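Local coordinates for beta-N-acetylglucosaminidase-like protein Glycoside hydrolase family 20 (Flavobacterium johnsoniae, PDB 6YHH) that probably releases terminal N-acetylglucosamine from chitin-derived oligosaccharides by hydrolysis, as a family 20 glycosidase of bacterial chitin breakdown, at residues Pro11-Gln14 and Asn15-Val18; Val31-Ser34 and Gly35-Ser39; Glu118-Leu121 and Gln122-Gln125; Ala469-Ala472 and Glu473-Ser477; Trp476-Glu479 and Asn480-Asp483. One frame throughout, in Å; residues are numbered along the deposited sequence.

Contact 1: Pro11-Gln14 and Asn15-Val18; sequences PWPQ and NVVV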
loop_
_atom_site.group_PDB
_atom_site.type_symbol
_atom_site.label_atom_id
_atom_site.label_comp_id
_atom_site.label_asym_id
_atom_site.label_seq_id
_atom_site.Cartn_x
_atom_site.Cartn_y
_atom_site.Cartn_z
ATOM N N PRO A 11 -16.775 -1.852 18.088
ATOM C CA PRO A 11 -17.689 -2.609 18.977
ATOM C C PRO A 11 -18.942 -1.803 19.387
ATOM O O PRO A 11 -18.836 -0.599 19.630
ATOM C CB PRO A 11 -16.821 -2.845 20.205
ATOM C CG PRO A 11 -15.408 -2.790 19.696
ATOM C CD PRO A 11 -15.413 -1.695 18.674
ATOM N N TRP A 12 -20.073 -2.510 19.508
ATOM C CA TRP A 12 -21.297 -1.879 20.027
ATOM C C TRP A 12 -21.038 -1.406 21.471
ATOM O O TRP A 12 -20.548 -2.224 22.314
ATOM C CB TRP A 12 -22.430 -2.867 20.004
ATOM C CG TRP A 12 -23.711 -2.153 20.312
ATOM C CD1 TRP A 12 -24.392 -2.176 21.510
ATOM C CD2 TRP A 12 -24.373 -1.209 19.486
ATOM N NE1 TRP A 12 -25.453 -1.297 21.471
ATOM C CE2 TRP A 12 -25.497 -0.713 20.220
ATOM C CE3 TRP A 12 -24.182 -0.758 18.156
ATOM C CZ2 TRP A 12 -26.397 0.226 19.675
ATOM C CZ3 TRP A 12 -25.082 0.152 17.619
ATOM C CH2 TRP A 12 -26.189 0.644 18.380
ATOM N N PRO A 13 -21.261 -0.100 21.743
ATOM C CA PRO A 13 -20.904 0.406 23.070
ATOM C C PRO A 13 -21.809 -0.141 24.195
ATOM O O PRO A 13 -22.930 -0.627 23.954
ATOM C CB PRO A 13 -21.089 1.885 22.946
ATOM C CG PRO A 13 -20.884 2.181 21.457
ATOM C CD PRO A 13 -21.561 1.000 20.825
ATOM N N GLN A 14 -21.293 -0.087 25.407
ATOM C CA GLN A 14 -21.941 -0.693 26.590
ATOM C C GLN A 14 -23.297 0.027 26.858
ATOM O O GLN A 14 -24.269 -0.603 27.308
ATOM C CB GLN A 14 -21.059 -0.624 27.851
ATOM C CG GLN A 14 -19.719 -1.396 27.812
ATOM C CD GLN A 14 -19.868 -2.907 27.786
ATOM O OE1 GLN A 14 -20.947 -3.491 28.120
ATOM N NE2 GLN A 14 -18.786 -3.574 27.323
ATOM N N ASN A 15 -23.353 1.296 26.573
ATOM C CA ASN A 15 -24.586 2.107 26.761
ATOM C C ASN A 15 -24.722 3.055 25.612
ATOM O O ASN A 15 -23.772 3.817 25.321
ATOM C CB ASN A 15 -24.522 2.932 28.050
ATOM C CG ASN A 15 -24.285 2.093 29.286
ATOM O OD1 ASN A 15 -23.149 1.860 29.745
ATOM N ND2 ASN A 15 -25.340 1.592 29.793
ATOM N N VAL A 16 -25.898 3.057 25.015
ATOM C CA VAL A 16 -26.158 3.971 23.870
ATOM C C VAL A 16 -27.578 4.476 23.976
ATOM O O VAL A 16 -28.503 3.665 23.915
ATOM C CB VAL A 16 -26.068 3.238 22.521
ATOM C CG1 VAL A 16 -26.351 4.202 21.345
ATOM C CG2 VAL A 16 -24.709 2.547 22.391
ATOM N N VAL A 17 -27.752 5.788 23.998
ATOM C CA VAL A 17 -29.086 6.384 23.884
ATOM C C VAL A 17 -29.072 7.462 22.806
ATOM O O VAL A 17 -28.180 8.296 22.813
ATOM C CB VAL A 17 -29.518 6.986 25.227
ATOM C CG1 VAL A 17 -30.941 7.566 25.137
ATOM C CG2 VAL A 17 -29.460 5.892 26.260
ATOM N N VAL A 18 -30.050 7.417 21.920
ATOM C CA VAL A 18 -30.163 8.500 20.933
ATOM C C VAL A 18 -31.364 9.375 21.314
ATOM O O VAL A 18 -32.465 8.846 21.516
ATOM C CB VAL A 18 -30.427 7.910 19.549
ATOM C CG1 VAL A 18 -30.649 8.989 18.501
ATOM C CG2 VAL A 18 -29.267 6.981 19.190
#
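The loop that leads into strand 15-19, the first strand of the small N-terminal domain of this family 20 hydrolase, is packed round one methyl group, CG2 of Val-16, which meets both Trp-12 and Pro-13. Val-16 CG2 stands 3.7 Å from Pro-13 CB and 3.8 Å from Pro-13 CD, against the pyrrolidine ring. The same methyl comes obliquely to the indole, 4.0 Å from Trp-12 CZ2, the two side chains crossing at about a right angle. Pro-13 CD stands above one indole face, off-centre. Val-16 holds CG2 anti to its own carbonyl carbon and beside its backbone N (chi1 of CG1 180°), which aims this branch back at Pro-13 and Trp-12. With an alanine at Trp-12, the Val-16 methyl would probably lose the indole that flanks it and a gap would open beside the Pro-13 ring. No clear hydrogen bond joins the two halves; Gln-14 finds partners elsewhere in the chain, NE2 binding Phe-141 O and N binding Asp-140 OD1. Strand 15-19 then runs antiparallel to strand 131-140, on which Pro-13 rests through Ile-138, while the backbone of Trp-12 bonds to Glu-473 and Ser-477 at the end of helix 467-476.

Contact 2: Val31-Ser34 and Gly35-Ser39; sequences VNIS and GNPDS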
loop_
_atom_site.group_PDB
_atom_site.type_symbol
_atom_site.label_atom_id
_atom_site.label_comp_id
_atom_site.label_asym_id
_atom_site.label_seq_id
_atom_site.Cartn_x
_atom_site.Cartn_y
_atom_site.Cartn_z
ATOM N N VAL A 31 -11.597 21.369 17.489
ATOM C CA VAL A 31 -11.338 20.500 18.610
ATOM C C VAL A 31 -10.432 21.148 19.638
ATOM O O VAL A 31 -9.474 21.857 19.334
ATOM C CB VAL A 31 -10.796 19.107 18.169
ATOM C CG1 VAL A 31 -9.422 19.227 17.549
ATOM C CG2 VAL A 31 -10.775 18.121 19.316
ATOM N N ASN A 32 -10.726 20.842 20.895
ATOM C CA ASN A 32 -9.979 21.326 22.055
ATOM C C ASN A 32 -9.805 20.195 23.027
ATOM O O ASN A 32 -10.750 19.387 23.162
ATOM C CB ASN A 32 -10.796 22.427 22.751
ATOM C CG ASN A 32 -9.987 23.148 23.804
ATOM O OD1 ASN A 32 -8.914 23.693 23.514
ATOM N ND2 ASN A 32 -10.490 23.108 25.077
ATOM N N ILE A 33 -8.656 20.173 23.675
ATOM C CA ILE A 33 -8.288 19.143 24.592
ATOM C C ILE A 33 -7.949 19.783 25.946
ATOM O O ILE A 33 -7.189 20.765 25.994
ATOM C CB ILE A 33 -7.053 18.337 24.142
ATOM C CG1 ILE A 33 -7.207 17.833 22.694
ATOM C CG2 ILE A 33 -6.808 17.183 25.086
ATOM C CD1 ILE A 33 -5.889 17.321 22.190
ATOM N N SER A 34 -8.435 19.163 27.010
ATOM C CA SER A 34 -8.234 19.670 28.366
ATOM C C SER A 34 -7.926 18.577 29.352
ATOM O O SER A 34 -7.996 17.365 29.060
ATOM C CB SER A 34 -9.456 20.457 28.827
ATOM O OG SER A 34 -10.567 19.603 28.996
ATOM N N GLY A 35 -7.466 19.009 30.523
ATOM C CA GLY A 35 -7.153 18.067 31.543
ATOM C C GLY A 35 -5.699 17.720 31.600
ATOM O O GLY A 35 -4.781 18.584 31.490
ATOM N N ASN A 36 -5.432 16.450 31.831
ATOM C CA ASN A 36 -4.039 15.994 31.995
ATOM C C ASN A 36 -3.850 14.652 31.266
ATOM O O ASN A 36 -3.470 13.676 31.842
ATOM C CB ASN A 36 -3.602 15.874 33.459
ATOM C CG ASN A 36 -2.148 15.509 33.623
ATOM O OD1 ASN A 36 -1.317 15.867 32.829
ATOM N ND2 ASN A 36 -1.847 14.727 34.655
ATOM N N PRO A 37 -4.086 14.685 29.957
ATOM C CA PRO A 37 -3.733 13.457 29.149
ATOM C C PRO A 37 -2.244 13.238 28.938
ATOM O O PRO A 37 -1.424 14.189 29.031
ATOM C CB PRO A 37 -4.305 13.807 27.788
ATOM C CG PRO A 37 -4.174 15.305 27.711
ATOM C CD PRO A 37 -4.516 15.811 29.115
ATOM N N ASP A 38 -1.896 12.005 28.600
ATOM C CA ASP A 38 -0.605 11.694 28.046
ATOM C C ASP A 38 -0.502 12.360 26.703
ATOM O O ASP A 38 -1.518 12.545 26.031
ATOM C CB ASP A 38 -0.387 10.146 27.933
ATOM C CG ASP A 38 0.947 9.794 27.408
ATOM O OD1 ASP A 38 1.922 9.618 28.204
ATOM O OD2 ASP A 38 1.093 9.687 26.130
ATOM N N SER A 39 0.717 12.733 26.283
ATOM C CA SER A 39 0.911 13.398 24.985
ATOM C C SER A 39 0.475 12.607 23.754
ATOM O O SER A 39 0.276 13.181 22.685
ATOM C CB SER A 39 2.386 13.795 24.807
ATOM O OG SER A 39 3.250 12.672 24.887
#
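The backbone runs extended to Ser-34 (phi -139°, psi 167°), swings at Gly-35 into positive phi (97°), and then doubles round so that the ring of Pro-37 comes back beside the strand. Gly-35 suits this bend because a side chain in its place would be jammed against the carbonyl oxygen of Ser-34. Across the bend the side-chain contact is slight and wholly apolar: the branch methyl CG2 of Ile-33 approaches Pro-37 CG at 4.2 Å, the two groups crossing obliquely. Ile-33 holds CG2 anti to its backbone N, beside the carbonyl carbon, which carries this methyl toward the following residues. The other approach is made by the backbone, with Ser-34 O 3.8 Å from Pro-37 CD. No hydrogen bond crosses the bend; Ser-34 O and Asn-36 N are 3.9 Å apart. The loop is tied instead through outside partners: Asp-38 N binds Asp-110, and Asp-38 OD2 caps Arg-40 N at the start of the next helix. Strand 31-35 pairs in parallel with strand 76-80, through backbone bonds of Asn-32 and Ser-34, and the loop carries the chain over to helix 40-56. Ile-33 packs against that helix, on Ile-41, Phe-42 and Val-45, whereas Pro-37 leans on Leu-68 and on Cys-80 of the adjacent strand.

Contact 3: Glu118-Leu121 and Gln122-Gln125; sequences ETLL and QLLQ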
loop_
_atom_site.group_PDB
_atom_site.type_symbol
_atom_site.label_atom_id
_atom_site.label_comp_id
_atom_site.label_asym_id
_atom_site.label_seq_id
_atom_site.Cartn_x
_atom_site.Cartn_y
_atom_site.Cartn_z
ATOM N N GLU A 118 -12.912 7.129 17.963
ATOM C CA GLU A 118 -13.324 6.092 16.999
ATOM C C GLU A 118 -14.815 5.921 16.979
ATOM O O GLU A 118 -15.416 5.789 15.939
ATOM C CB GLU A 118 -12.663 4.764 17.280
ATOM C CG GLU A 118 -11.133 4.846 17.195
ATOM C CD GLU A 118 -10.594 5.170 15.800
ATOM O OE1 GLU A 118 -11.338 5.056 14.784
ATOM O OE2 GLU A 118 -9.355 5.463 15.760
ATOM N N THR A 119 -15.443 5.960 18.146
ATOM C CA THR A 119 -16.893 5.892 18.200
ATOM C C THR A 119 -17.510 7.074 17.493
ATOM O O THR A 119 -18.538 6.927 16.778
ATOM C CB THR A 119 -17.389 5.804 19.661
ATOM O OG1 THR A 119 -16.716 4.750 20.296
ATOM C CG2 THR A 119 -18.868 5.578 19.723
ATOM N N LEU A 120 -16.994 8.275 17.788
ATOM C CA LEU A 120 -17.461 9.507 17.114
ATOM C C LEU A 120 -17.416 9.395 15.584
ATOM O O LEU A 120 -18.379 9.747 14.893
ATOM C CB LEU A 120 -16.735 10.761 17.662
ATOM C CG LEU A 120 -17.295 12.075 17.156
ATOM C CD1 LEU A 120 -18.781 12.262 17.252
ATOM C CD2 LEU A 120 -16.514 13.194 17.790
ATOM N N LEU A 121 -16.315 8.914 15.021
ATOM C CA LEU A 121 -16.276 8.703 13.560
ATOM C C LEU A 121 -17.369 7.793 13.090
ATOM O O LEU A 121 -17.958 8.016 12.019
ATOM C CB LEU A 121 -14.911 8.156 13.182
ATOM C CG LEU A 121 -13.780 9.174 13.262
ATOM C CD1 LEU A 121 -12.433 8.484 13.125
ATOM C CD2 LEU A 121 -13.971 10.282 12.213
ATOM N N GLN A 122 -17.658 6.748 13.888
ATOM C CA GLN A 122 -18.720 5.813 13.484
ATOM C C GLN A 122 -20.079 6.368 13.605
ATOM O O GLN A 122 -20.990 5.902 12.884
ATOM C CB GLN A 122 -18.600 4.535 14.289
ATOM C CG GLN A 122 -17.343 3.716 13.974
ATOM C CD GLN A 122 -17.283 2.419 14.786
ATOM O OE1 GLN A 122 -17.948 2.281 15.817
ATOM N NE2 GLN A 122 -16.430 1.475 14.345
ATOM N N LEU A 123 -20.219 7.430 14.402
ATOM C CA LEU A 123 -21.519 8.059 14.534
ATOM C C LEU A 123 -21.880 9.000 13.417
ATOM O O LEU A 123 -23.049 9.418 13.272
ATOM C CB LEU A 123 -21.596 8.872 15.845
ATOM C CG LEU A 123 -22.076 8.344 17.163
ATOM C CD1 LEU A 123 -22.159 9.573 18.121
ATOM C CD2 LEU A 123 -23.450 7.625 17.068
ATOM N N LEU A 124 -20.892 9.361 12.601
ATOM C CA LEU A 124 -21.116 10.272 11.424
ATOM C C LEU A 124 -22.180 9.816 10.533
ATOM O O LEU A 124 -22.195 8.620 10.104
ATOM C CB LEU A 124 -19.814 10.447 10.650
ATOM C CG LEU A 124 -19.869 11.534 9.533
ATOM C CD1 LEU A 124 -20.046 12.910 10.099
ATOM C CD2 LEU A 124 -18.611 11.310 8.681
ATOM N N GLN A 125 -23.120 10.705 10.244
ATOM C CA GLN A 125 -24.222 10.475 9.339
ATOM C C GLN A 125 -24.186 11.546 8.249
ATOM O O GLN A 125 -23.469 12.543 8.347
ATOM C CB GLN A 125 -25.587 10.530 10.061
ATOM C CG GLN A 125 -25.686 9.618 11.276
ATOM C CD GLN A 125 -25.482 8.164 11.022
ATOM O OE1 GLN A 125 -24.787 7.447 11.828
ATOM N NE2 GLN A 125 -26.176 7.651 10.057
HETATM O O HOH W 1 -19.843 7.092 10.282
#
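Leu-120 and Leu-123, three residues apart on the last turns of a helix, come nearest at their CD1 methyls, CD1 of Leu-120 being 4.4 Å from CD1 of Leu-123. This is a loose touch; the closer meetings are between side-chain carbons and carbonyl oxygens one turn back. Gln-122 has CG anti to its carbonyl carbon (chi1 -67°), which sets CG 3.4 Å from Glu-118 O before the chain runs on extended to its amide, whose NE2 binds Met-10 O. Leu-123 CB lies 3.5 Å from Leu-120 O, and Leu-124 CB 3.4 Å from Leu-121 O. These contacts belong to the C-terminal end of helix 110-123, which packs across the mixed sheet of the N-terminal domain: Leu-120 and Leu-123 both rest on Leu-96, while Leu-121 faces Phe-48 of helix 40-56. Gln-122 N reaches Glu-118 O at 3.2 Å, i to i+4. Beyond it such bonds persist but are weak, from Leu-123 N to Thr-119 O and Leu-124 N to Leu-120 O, beside i to i+3 bonds from Leu-123 N to Leu-120 O (3.0 Å) and Leu-124 N to Leu-121 O, as is common where a helix ends. A water bridges Leu-121 O (2.7 Å) and Leu-124 O (2.8 Å).

Contact 4: Ala469-Ala472 and Glu473-Ser477; sequences AAIA and ERLWS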
loop_
_atom_site.group_PDB
_atom_site.type_symbol
_atom_site.label_atom_id
_atom_site.label_comp_id
_atom_site.label_asym_id
_atom_site.label_seq_id
_atom_site.Cartn_x
_atom_site.Cartn_y
_atom_site.Cartn_z
ATOM N N ALA A 469 -12.693 -7.393 12.896
ATOM C CA ALA A 469 -13.579 -6.331 13.453
ATOM C C ALA A 469 -14.710 -6.929 14.246
ATOM O O ALA A 469 -15.057 -6.409 15.306
ATOM C CB ALA A 469 -14.016 -5.346 12.399
ATOM N N ALA A 470 -15.247 -8.079 13.794
ATOM C CA ALA A 470 -16.237 -8.822 14.569
ATOM C C ALA A 470 -15.631 -9.409 15.853
ATOM O O ALA A 470 -16.238 -9.386 16.896
ATOM C CB ALA A 470 -16.902 -9.873 13.702
ATOM N N ILE A 471 -14.378 -9.891 15.768
ATOM C CA ILE A 471 -13.685 -10.346 16.919
ATOM C C ILE A 471 -13.479 -9.188 17.908
ATOM O O ILE A 471 -13.666 -9.398 19.148
ATOM C CB ILE A 471 -12.366 -11.034 16.548
ATOM C CG1 ILE A 471 -12.686 -12.309 15.774
ATOM C CG2 ILE A 471 -11.494 -11.324 17.770
ATOM C CD1 ILE A 471 -11.462 -12.950 15.133
ATOM N N ALA A 472 -13.141 -8.006 17.418
ATOM C CA ALA A 472 -12.987 -6.841 18.268
ATOM C C ALA A 472 -14.249 -6.626 19.063
ATOM O O ALA A 472 -14.196 -6.259 20.240
ATOM C CB ALA A 472 -12.591 -5.603 17.481
ATOM N N GLU A 473 -15.405 -6.757 18.387
ATOM C CA GLU A 473 -16.679 -6.577 19.114
ATOM C C GLU A 473 -16.874 -7.628 20.207
ATOM O O GLU A 473 -17.238 -7.316 21.390
ATOM C CB GLU A 473 -17.851 -6.569 18.178
ATOM C CG GLU A 473 -19.193 -6.616 18.919
ATOM C CD GLU A 473 -20.276 -6.007 18.078
ATOM O OE1 GLU A 473 -21.125 -6.743 17.529
ATOM O OE2 GLU A 473 -20.189 -4.759 17.840
ATOM N N ARG A 474 -16.548 -8.876 19.911
ATOM C CA ARG A 474 -16.600 -9.883 20.974
ATOM C C ARG A 474 -15.717 -9.569 22.171
ATOM O O ARG A 474 -16.055 -9.881 23.323
ATOM C CB ARG A 474 -16.298 -11.280 20.441
ATOM C CG ARG A 474 -16.363 -12.424 21.473
ATOM C CD ARG A 474 -17.689 -12.565 22.227
ATOM N NE ARG A 474 -18.748 -12.642 21.249
ATOM C CZ ARG A 474 -19.811 -11.839 21.191
ATOM N NH1 ARG A 474 -20.124 -10.902 22.097
ATOM N NH2 ARG A 474 -20.578 -11.998 20.174
ATOM N N LEU A 475 -14.582 -8.965 21.949
ATOM C CA LEU A 475 -13.630 -8.767 22.995
ATOM C C LEU A 475 -13.934 -7.497 23.802
ATOM O O LEU A 475 -13.484 -7.397 24.934
ATOM C CB LEU A 475 -12.214 -8.727 22.404
ATOM C CG LEU A 475 -11.819 -10.074 21.783
ATOM C CD1 LEU A 475 -10.417 -9.906 21.166
ATOM C CD2 LEU A 475 -11.952 -11.269 22.715
ATOM N N TRP A 476 -14.704 -6.567 23.228
ATOM C CA TRP A 476 -15.014 -5.282 23.914
ATOM C C TRP A 476 -16.442 -5.258 24.460
ATOM O O TRP A 476 -16.677 -4.845 25.602
ATOM C CB TRP A 476 -14.806 -4.120 22.915
ATOM C CG TRP A 476 -15.243 -2.769 23.479
ATOM C CD1 TRP A 476 -16.518 -2.346 23.662
ATOM C CD2 TRP A 476 -14.392 -1.735 23.944
ATOM N NE1 TRP A 476 -16.513 -1.087 24.263
ATOM C CE2 TRP A 476 -15.207 -0.691 24.415
ATOM C CE3 TRP A 476 -12.997 -1.565 23.980
ATOM C CZ2 TRP A 476 -14.695 0.472 24.984
ATOM C CZ3 TRP A 476 -12.491 -0.387 24.551
ATOM C CH2 TRP A 476 -13.340 0.614 25.039
ATOM N N SER A 477 -17.400 -5.624 23.622
ATOM C CA SER A 477 -18.813 -5.381 23.900
ATOM C C SER A 477 -19.335 -6.406 24.943
ATOM O O SER A 477 -18.700 -7.406 25.298
ATOM C CB SER A 477 -19.640 -5.546 22.643
ATOM O OG SER A 477 -19.342 -4.497 21.705
#
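Ile-471 and Leu-475, one helical turn apart, lie side by side and point the same way, and Ile-471 CG2 touches Leu-475 CD1 at 3.8 Å. The isoleucine places CG2 anti to its backbone N, beside the carbonyl carbon, which turns this methyl toward the following turn. Leu-475 packs closely on the backbone as well, its CG only 3.3 Å from Ile-471 O. Regular bonds hold this part: Arg-474 N to Ala-470 O at 3.1 Å with an N-H...O angle of 163°, and Leu-475 N to Ile-471 O at 3.0 Å, in the carbonyl plane. The looser part is the C-terminal end. Trp-476 N makes a weak bond to Ala-472 O (130°), and Leu-475 N adds another weak one, while Glu-473 O takes both Trp-476 N and Ser-477 N as the helix ends. No face here opens to solvent, every touching residue being buried, and the polar side chains are gripped by partners outside the helix. Glu-473 extends to Arg-490, Tyr-424 and the backbone N of Trp-12; Arg-474, bent at chi2 and chi3, binds Tyr-424 O through NE and makes a cation-pi contact with the same tyrosine; Trp-476 NE1 binds Asp-140. Ala-469 and Ala-470 meet helix 484-497, consistent with close packing there. Such a helix, packed beside strand 146-152, is characteristic of the outer layer of the TIM barrel that forms the family 20 catalytic domain.

Contact 5: Trp476-Glu479 and Asn480-Asp483; sequences WSAE and NITD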
loop_
_atom_site.group_PDB
_atom_site.type_symbol
_atom_site.label_atom_id
_atom_site.label_comp_id
_atom_site.label_asym_id
_atom_site.label_seq_id
_atom_site.Cartn_x
_atom_site.Cartn_y
_atom_site.Cartn_z
ATOM N N TRP A 476 -14.704 -6.567 23.228
ATOM C CA TRP A 476 -15.014 -5.282 23.914
ATOM C C TRP A 476 -16.442 -5.258 24.460
ATOM O O TRP A 476 -16.677 -4.845 25.602
ATOM C CB TRP A 476 -14.806 -4.120 22.915
ATOM C CG TRP A 476 -15.243 -2.769 23.479
ATOM C CD1 TRP A 476 -16.518 -2.346 23.662
ATOM C CD2 TRP A 476 -14.392 -1.735 23.944
ATOM N NE1 TRP A 476 -16.513 -1.087 24.263
ATOM C CE2 TRP A 476 -15.207 -0.691 24.415
ATOM C CE3 TRP A 476 -12.997 -1.565 23.980
ATOM C CZ2 TRP A 476 -14.695 0.472 24.984
ATOM C CZ3 TRP A 476 -12.491 -0.387 24.551
ATOM C CH2 TRP A 476 -13.340 0.614 25.039
ATOM N N SER A 477 -17.400 -5.624 23.622
ATOM C CA SER A 477 -18.813 -5.381 23.900
ATOM C C SER A 477 -19.335 -6.406 24.943
ATOM O O SER A 477 -18.700 -7.406 25.298
ATOM C CB SER A 477 -19.640 -5.546 22.643
ATOM O OG SER A 477 -19.342 -4.497 21.705
ATOM N N ALA A 478 -20.530 -6.122 25.392
ATOM C CA ALA A 478 -21.178 -6.993 26.374
ATOM C C ALA A 478 -21.351 -8.408 25.812
ATOM O O ALA A 478 -21.545 -8.585 24.615
ATOM C CB ALA A 478 -22.567 -6.406 26.706
ATOM N N GLU A 479 -21.387 -9.385 26.719
ATOM C CA GLU A 479 -21.465 -10.788 26.353
ATOM C C GLU A 479 -22.721 -11.103 25.587
ATOM O O GLU A 479 -22.714 -11.993 24.760
ATOM C CB GLU A 479 -21.406 -11.649 27.610
ATOM C CG GLU A 479 -21.431 -13.152 27.362
ATOM C CD GLU A 479 -21.223 -14.009 28.596
ATOM O OE1 GLU A 479 -21.338 -13.494 29.735
ATOM O OE2 GLU A 479 -20.896 -15.222 28.383
ATOM N N ASN A 480 -23.803 -10.373 25.817
ATOM C CA ASN A 480 -25.036 -10.640 25.088
ATOM C C ASN A 480 -25.203 -9.974 23.747
ATOM O O ASN A 480 -26.245 -10.120 23.162
ATOM C CB ASN A 480 -26.283 -10.391 25.957
ATOM C CG ASN A 480 -26.442 -8.943 26.331
ATOM O OD1 ASN A 480 -25.596 -8.098 26.008
ATOM N ND2 ASN A 480 -27.481 -8.649 27.096
ATOM N N ILE A 481 -24.176 -9.296 23.198
ATOM C CA ILE A 481 -24.317 -8.757 21.876
ATOM C C ILE A 481 -23.877 -9.901 20.911
ATOM O O ILE A 481 -22.656 -10.184 20.815
ATOM C CB ILE A 481 -23.410 -7.501 21.762
ATOM C CG1 ILE A 481 -23.755 -6.355 22.733
ATOM C CG2 ILE A 481 -23.330 -7.005 20.322
ATOM C CD1 ILE A 481 -25.189 -5.919 22.698
ATOM N N THR A 482 -24.837 -10.622 20.349
ATOM C CA THR A 482 -24.562 -11.877 19.666
ATOM C C THR A 482 -25.341 -12.021 18.356
ATOM O O THR A 482 -25.246 -13.042 17.684
ATOM C CB THR A 482 -24.838 -13.062 20.552
ATOM O OG1 THR A 482 -26.211 -13.016 20.919
ATOM C CG2 THR A 482 -23.933 -13.080 21.784
ATOM N N ASP A 483 -26.107 -11.010 17.974
ATOM C CA ASP A 483 -26.997 -11.098 16.787
ATOM C C ASP A 483 -26.090 -11.029 15.534
ATOM O O ASP A 483 -25.591 -9.978 15.208
ATOM C CB ASP A 483 -28.026 -10.026 16.823
ATOM C CG ASP A 483 -28.995 -10.061 15.675
ATOM O OD1 ASP A 483 -28.742 -10.249 14.485
ATOM O OD2 ASP A 483 -30.113 -9.708 15.953
#
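Ile-481 folds back over Ala-478, three residues earlier, and its side chain can be followed outward from the turn. CB stands 3.6 Å from Ala-478 O, the oxygen that also accepts its backbone N-H. From there CG1, set anti to the carbonyl carbon (chi1 -61°), is 3.7 Å from Ala-478 O and comes within 4.1 Å of Ala-478 CB and 4.2 Å of Ser-477 CB, reaching the residue where the turn begins and the one before it. The other branch, CG2, packs against Glu-473 OE1 on the preceding helix. At the tip CD1 is turned by a second bend (chi2 -53°) and makes no close approach to Ser-477, Ala-478 or Glu-479. The frame for this packing is a type I beta turn from Ala-478 to Ile-481, closed by the bond from Ile-481 N to Ala-478 O, 3.1 Å long and nearly straight at 170°, though the donor sits above the carbonyl plane. The turn links helix 467-476 to helix 484-497, and Asp-483, the N-cap of the second, binds Asn-486 N through OD1. Asn-480 OD1 lies 3.5 Å from Ala-478 CB; just past the turn, the methyl CG2 of Thr-482 approaches Glu-479 O at 3.4 Å. Glu-479, extended beyond CG, forms a long, weak ion pair with Arg-143 through OE2. Arg-474 NH2, on the helix before, donates to Ile-481 O, tying the end of the turn to that helix.

How the contacts relate
Along the chain contacts 1, 2 and 3 come first, all within the N-terminal domain, and contacts 4 and 5 follow hundreds of residues later, overlapping at Trp-476 and Ser-477. Contacts 1 and 2 reach the same mixed sheet, their centres about 24 Å apart, while contact 3 lies on the helix packed across it, its centre about 12 Å from that of contact 1. Contact 2 stands farthest off, about 31 Å from contact 5 between centres. Where the two domains meet, contact 1 is bonded to both late contacts, and Pro-11 CB packs 3.5 Å from Trp-476 CD1. The segment entering the first strand thus joins the small domain to the end of a barrel helix.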